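Local coordinates for DNA-binding transcriptional repressor YiaJ (Escherichia coli, PDB 1YSQ), which represses transcription of the yiaKLMNOPQRS operon, which may serve the use of 2,3-diketo-L-gulonate, and is represented by the repressor's C-terminal IclR-type effector-binding domain, at residues E19-A24 with Y146-S151; G50-R55 with L128-I133. All blocks are in the same frame, centred on the assembly; numbering follows the deposited sequence.

How the interactions relate
Both contacts are small apolar ones in the IclR C-terminal domain, and both reach its antiparallel sheet. Their strands, 146-153 and 130-137, are neighbours there, joined by a probable hydrogen bond from Ile150 N to Ile133 O. The centres lie about 13 Å apart. Interaction 1 is buried: helix 8-25 rests on one face of the sheet through Leu21. Interaction 2 lies at the surface, where a loop between strands 38-45 and 61-63 meets the start of strand 130-137. Each site also has a phosphate, probably from the crystallisation liquor. In interaction 1 it lies across the sheet from the helix; in interaction 2 it is held by loop amides and by Ser153 of strand 146-153.

Interaction 1. Residues E19-A24 with Y146-S151; sequences EALNIA and YAVSIS. With PO4 (phosphate ion), chain B.
Leu21 reaches from helix 8-25 to strand 146-153 and meets Val148 and Ile150. These two strand residues are two apart, so both point to the helix side of the sheet. In Leu21, CG is anti to the backbone N (chi1 177°), which carries its methyls out from the helix toward the strand. Methyl CD2 is the one that meets both partners. It lies 4.2 Å from CD1 of Ile150 and 4.4 Å from CG1 of Val148, so it touches both side chains at once. The other methyl of Leu21, CD1, lies 4.3 Å from the same CD1 of Ile150. Both leucine methyls thus bear on the isoleucine tip, and only CD2 also reaches Val148. CD1 of Ile150 is anti to CA (chi2 173°), which stretches the chain out toward Leu21. Val148 offers a branch methyl instead. Pro168, Leu169 and Thr172 of helix 162-182 also touch Leu21, and Ile29 of strand 28-35 adds to the same apolar layer.

Ser149, between the two apolar residues, points to the opposite face. Its OG lies 2.9 Å from O3 of the phosphate. It also makes a weak hydrogen bond with Asn30 OD1, so which of the two acceptors takes its proton is not settled. Ser67 OG, Ala68 N and Met69 N also hold this ion, at the start of helix 68-75. The site is consistent with the effector pocket of IclR relatives, although the ion is probably a crystallisation additive. The strand therefore has two chemistries: an apolar face where Leu21 meets it through methyls, and a polar face able to receive an anion.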
loop_
_atom_site.group_PDB
_atom_site.type_symbol
_atom_site.label_atom_id
_atom_site.label_comp_id
_atom_site.label_asym_id
_atom_site.label_seq_id
_atom_site.Cartn_x
_atom_site.Cartn_y
_atom_site.Cartn_z
ATOM N N GLU A 19 0.523 -3.320 14.748
ATOM C CA GLU A 19 -0.496 -3.287 15.810
ATOM C C GLU A 19 -0.609 -1.909 16.463
ATOM O O GLU A 19 -1.705 -1.398 16.694
ATOM C CB GLU A 19 -0.170 -4.325 16.889
ATOM C CG GLU A 19 -0.445 -5.756 16.463
ATOM C CD GLU A 19 -0.187 -6.744 17.592
ATOM O OE1 GLU A 19 -0.175 -6.320 18.769
ATOM O OE2 GLU A 19 0.001 -7.929 17.302
ATOM N N ALA A 20 0.538 -1.323 16.778
ATOM C CA ALA A 20 0.586 0.035 17.318
ATOM C C ALA A 20 -0.145 1.023 16.418
ATOM O O ALA A 20 -0.908 1.862 16.899
ATOM C CB ALA A 20 2.046 0.476 17.529
ATOM N N LEU A 21 0.095 0.945 15.114
ATOM C CA LEU A 21 -0.536 1.888 14.182
ATOM C C LEU A 21 -2.047 1.646 14.094
ATOM O O LEU A 21 -2.836 2.593 13.994
ATOM C CB LEU A 21 0.121 1.798 12.806
ATOM C CG LEU A 21 -0.438 2.655 11.661
ATOM C CD1 LEU A 21 -0.163 4.144 11.923
ATOM C CD2 LEU A 21 0.189 2.193 10.342
ATOM N N ASN A 22 -2.430 0.367 14.133
ATOM C CA ASN A 22 -3.833 -0.047 14.173
ATOM C C ASN A 22 -4.542 0.584 15.384
ATOM O O ASN A 22 -5.623 1.163 15.248
ATOM C CB ASN A 22 -3.883 -1.584 14.186
ATOM C CG ASN A 22 -5.293 -2.159 14.328
ATOM O OD1 ASN A 22 -5.525 -2.979 15.212
ATOM N ND2 ASN A 22 -6.213 -1.778 13.436
ATOM N N ILE A 23 -3.929 0.480 16.557
ATOM C CA ILE A 23 -4.489 1.096 17.770
ATOM C C ILE A 23 -4.532 2.619 17.683
ATOM O O ILE A 23 -5.539 3.239 18.041
ATOM C CB ILE A 23 -3.715 0.629 19.049
ATOM C CG1 ILE A 23 -3.781 -0.901 19.223
ATOM C CG2 ILE A 23 -4.202 1.380 20.324
ATOM C CD1 ILE A 23 -5.188 -1.495 19.254
ATOM N N ALA A 24 -3.451 3.220 17.190
ATOM C CA ALA A 24 -3.354 4.686 17.131
ATOM C C ALA A 24 -4.386 5.309 16.193
ATOM O O ALA A 24 -5.021 6.303 16.549
ATOM C CB ALA A 24 -1.943 5.103 16.730
ATOM N N TYR A 146 8.570 -4.514 0.660
ATOM C CA TYR A 146 7.306 -4.552 1.420
ATOM C C TYR A 146 6.714 -3.152 1.433
ATOM O O TYR A 146 7.408 -2.175 1.157
ATOM C CB TYR A 146 7.504 -5.003 2.879
ATOM C CG TYR A 146 8.274 -6.284 3.011
ATOM C CD1 TYR A 146 7.669 -7.515 2.756
ATOM C CD2 TYR A 146 9.621 -6.267 3.353
ATOM C CE1 TYR A 146 8.392 -8.694 2.841
ATOM C CE2 TYR A 146 10.344 -7.447 3.449
ATOM C CZ TYR A 146 9.726 -8.641 3.191
ATOM O OH TYR A 146 10.449 -9.791 3.291
ATOM N N ALA A 147 5.436 -3.067 1.781
ATOM C CA ALA A 147 4.754 -1.784 1.847
ATOM C C ALA A 147 3.642 -1.880 2.885
ATOM O O ALA A 147 3.156 -2.975 3.196
ATOM C CB ALA A 147 4.194 -1.413 0.461
ATOM N N VAL A 148 3.245 -0.732 3.420
ATOM C CA VAL A 148 2.215 -0.689 4.452
ATOM C C VAL A 148 1.124 0.256 3.973
ATOM O O VAL A 148 1.425 1.277 3.361
ATOM C CB VAL A 148 2.761 -0.107 5.790
ATOM C CG1 VAL A 148 1.703 -0.184 6.921
ATOM C CG2 VAL A 148 4.050 -0.788 6.223
ATOM N N SER A 149 -0.139 -0.058 4.274
ATOM C CA SER A 149 -1.212 0.874 3.943
ATOM C C SER A 149 -2.291 0.962 5.010
ATOM O O SER A 149 -2.429 0.055 5.837
ATOM C CB SER A 149 -1.802 0.549 2.554
ATOM O OG SER A 149 -2.662 -0.579 2.595
ATOM N N ILE A 150 -3.011 2.085 5.018
ATOM C CA ILE A 150 -4.180 2.265 5.875
ATOM C C ILE A 150 -5.396 2.370 4.966
ATOM O O ILE A 150 -5.385 3.173 4.028
ATOM C CB ILE A 150 -4.062 3.571 6.723
ATOM C CG1 ILE A 150 -2.874 3.493 7.696
ATOM C CG2 ILE A 150 -5.394 3.841 7.457
ATOM C CD1 ILE A 150 -2.576 4.827 8.478
ATOM N N SER A 151 -6.450 1.581 5.229
ATOM C CA SER A 151 -7.697 1.719 4.468
ATOM C C SER A 151 -8.731 2.367 5.367
ATOM O O SER A 151 -8.785 2.078 6.568
ATOM C CB SER A 151 -8.257 0.360 3.989
ATOM O OG SER A 151 -7.264 -0.491 3.432
HETATM P P PO4 B . -3.834 -1.175 -1.158
HETATM O O1 PO4 B . -4.681 -0.215 -2.013
HETATM O O2 PO4 B . -2.370 -0.894 -1.271
HETATM O O3 PO4 B . -4.256 -1.149 0.299
HETATM O O4 PO4 B . -4.104 -2.564 -1.713
#

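Interaction 2. Residues G50-R55 with L128-I133; sequences GMLRTR and LGVSCI. With PO4 (phosphate ion), chain C.
Leu52 packs against Val130 where a loop meets the first residue of strand 130-137. The loop, between strands 38-45 and 61-63, belongs to the GAF-like IclR C-terminal domain. At the base of Leu52, CB lies 3.5 Å from O4 of the bound phosphate, and CG then turns away from the ion. It stands anti to the backbone N (chi1 -178°), and this sends both methyls to the strand. CD2 meets CG1 of Val130 at 4.0 Å. CD1 meets CG2 of the same residue at 4.1 Å, with Gly129 O a little farther off. Each leucine methyl thus pairs with one valine methyl, and the two side chains cross at about a right angle. Thr54 also points to the strand side, but its OG1 is hydrogen-bonded to Lys44 NZ.

The backbone of residues 51-52 faces the anion, whereas the leucine tip faces the strand. Ser153 OG, at the end of strand 146-153, also binds the phosphate, so the ion bridges loop and sheet. The ion is probably from the crystallisation liquor. Two successive amides of the loop hold it. Met51 N donates to phosphate O1 at 2.9 Å. The bond from Leu52 N to phosphate O4 is 3.0 Å long and the straighter of the two, with an N-H...O angle of 166°.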
loop_
_atom_site.group_PDB
_atom_site.type_symbol
_atom_site.label_atom_id
_atom_site.label_comp_id
_atom_site.label_asym_id
_atom_site.label_seq_id
_atom_site.Cartn_x
_atom_site.Cartn_y
_atom_site.Cartn_z
ATOM N N GLY A 50 -12.587 2.240 13.848
ATOM C CA GLY A 50 -12.945 2.529 12.467
ATOM C C GLY A 50 -14.090 1.644 12.019
ATOM O O GLY A 50 -14.194 0.488 12.444
ATOM N N MET A 51 -14.947 2.175 11.158
ATOM C CA MET A 51 -16.111 1.433 10.692
ATOM C C MET A 51 -16.013 0.826 9.286
ATOM O O MET A 51 -16.799 -0.069 8.951
ATOM C CB MET A 51 -17.360 2.305 10.816
ATOM C CG MET A 51 -17.492 2.872 12.235
ATOM S SD MET A 51 -18.386 1.745 13.270
ATOM C CE MET A 51 -19.824 2.465 12.909
ATOM N N LEU A 52 -15.050 1.279 8.481
ATOM C CA LEU A 52 -14.884 0.719 7.151
ATOM C C LEU A 52 -14.118 -0.595 7.243
ATOM O O LEU A 52 -13.006 -0.639 7.768
ATOM C CB LEU A 52 -14.159 1.698 6.209
ATOM C CG LEU A 52 -14.068 1.041 4.825
ATOM C CD1 LEU A 52 -15.350 1.347 4.007
ATOM C CD2 LEU A 52 -12.810 1.377 4.091
ATOM N N ARG A 53 -14.721 -1.671 6.746
ATOM C CA ARG A 53 -14.054 -2.967 6.742
ATOM C C ARG A 53 -13.980 -3.405 5.304
ATOM O O ARG A 53 -14.996 -3.418 4.604
ATOM C CB ARG A 53 -14.809 -3.995 7.590
ATOM C CG ARG A 53 -15.042 -3.531 9.009
ATOM C CD ARG A 53 -15.907 -4.465 9.859
ATOM N NE ARG A 53 -15.188 -5.700 10.180
ATOM C CZ ARG A 53 -14.327 -5.844 11.200
ATOM N NH1 ARG A 53 -14.064 -4.829 12.026
ATOM N NH2 ARG A 53 -13.735 -7.018 11.399
ATOM N N THR A 54 -12.774 -3.709 4.845
ATOM C CA THR A 54 -12.581 -4.115 3.460
ATOM C C THR A 54 -12.667 -5.636 3.366
ATOM O O THR A 54 -12.565 -6.340 4.382
ATOM C CB THR A 54 -11.216 -3.657 2.938
ATOM O OG1 THR A 54 -10.175 -4.468 3.528
ATOM C CG2 THR A 54 -10.916 -2.197 3.384
ATOM N N ARG A 55 -12.829 -6.125 2.143
ATOM C CA ARG A 55 -12.880 -7.566 1.874
ATOM C C ARG A 55 -11.492 -8.165 1.693
ATOM O O ARG A 55 -11.352 -9.374 1.460
ATOM C CB ARG A 55 -13.713 -7.836 0.622
ATOM C CG ARG A 55 -15.201 -7.521 0.793
ATOM C CD ARG A 55 -16.091 -8.049 -0.343
ATOM N NE ARG A 55 -16.360 -7.054 -1.390
ATOM C CZ ARG A 55 -16.906 -5.850 -1.199
ATOM N NH1 ARG A 55 -17.260 -5.443 0.019
ATOM N NH2 ARG A 55 -17.104 -5.048 -2.240
ATOM N N LEU A 128 -15.913 3.036 -4.921
ATOM C CA LEU A 128 -16.278 4.363 -4.453
ATOM C C LEU A 128 -16.494 4.291 -2.961
ATOM O O LEU A 128 -16.982 3.274 -2.450
ATOM C CB LEU A 128 -17.534 4.897 -5.159
ATOM C CG LEU A 128 -17.421 5.124 -6.670
ATOM C CD1 LEU A 128 -18.733 5.716 -7.195
ATOM C CD2 LEU A 128 -16.237 6.022 -7.050
ATOM N N GLY A 129 -16.093 5.355 -2.269
ATOM C CA GLY A 129 -16.205 5.407 -0.820
ATOM C C GLY A 129 -15.083 4.751 -0.027
ATOM O O GLY A 129 -15.074 4.834 1.193
ATOM N N VAL A 130 -14.147 4.095 -0.711
ATOM C CA VAL A 130 -13.015 3.448 -0.063
ATOM C C VAL A 130 -11.736 4.102 -0.589
ATOM O O VAL A 130 -11.536 4.184 -1.812
ATOM C CB VAL A 130 -12.972 1.923 -0.355
ATOM C CG1 VAL A 130 -11.736 1.255 0.290
ATOM C CG2 VAL A 130 -14.285 1.239 0.086
ATOM N N SER A 131 -10.905 4.576 0.342
ATOM C CA SER A 131 -9.604 5.188 0.038
ATOM C C SER A 131 -8.492 4.493 0.812
ATOM O O SER A 131 -8.760 3.858 1.836
ATOM C CB SER A 131 -9.633 6.663 0.419
ATOM O OG SER A 131 -10.607 7.340 -0.358
ATOM N N CYS A 132 -7.246 4.598 0.338
ATOM C CA CYS A 132 -6.111 4.085 1.104
ATOM C C CYS A 132 -4.929 5.036 1.010
ATOM O O CYS A 132 -4.831 5.819 0.051
ATOM C CB CYS A 132 -5.684 2.697 0.590
ATOM S SG CYS A 132 -7.099 1.580 0.448
ATOM N N ILE A 133 -4.044 4.966 2.008
ATOM C CA ILE A 133 -2.752 5.694 1.961
ATOM C C ILE A 133 -1.677 4.640 2.172
ATOM O O ILE A 133 -1.806 3.818 3.077
ATOM C CB ILE A 133 -2.646 6.748 3.091
ATOM C CG1 ILE A 133 -3.886 7.637 3.145
ATOM C CG2 ILE A 133 -1.379 7.636 2.907
ATOM C CD1 ILE A 133 -4.064 8.324 4.506
HETATM P P PO4 C . -13.644 4.746 9.070
HETATM O O1 PO4 C . -15.034 4.607 9.630
HETATM O O2 PO4 C . -13.721 5.326 7.693
HETATM O O3 PO4 C . -12.869 5.597 10.029
HETATM O O4 PO4 C . -12.960 3.394 8.996
#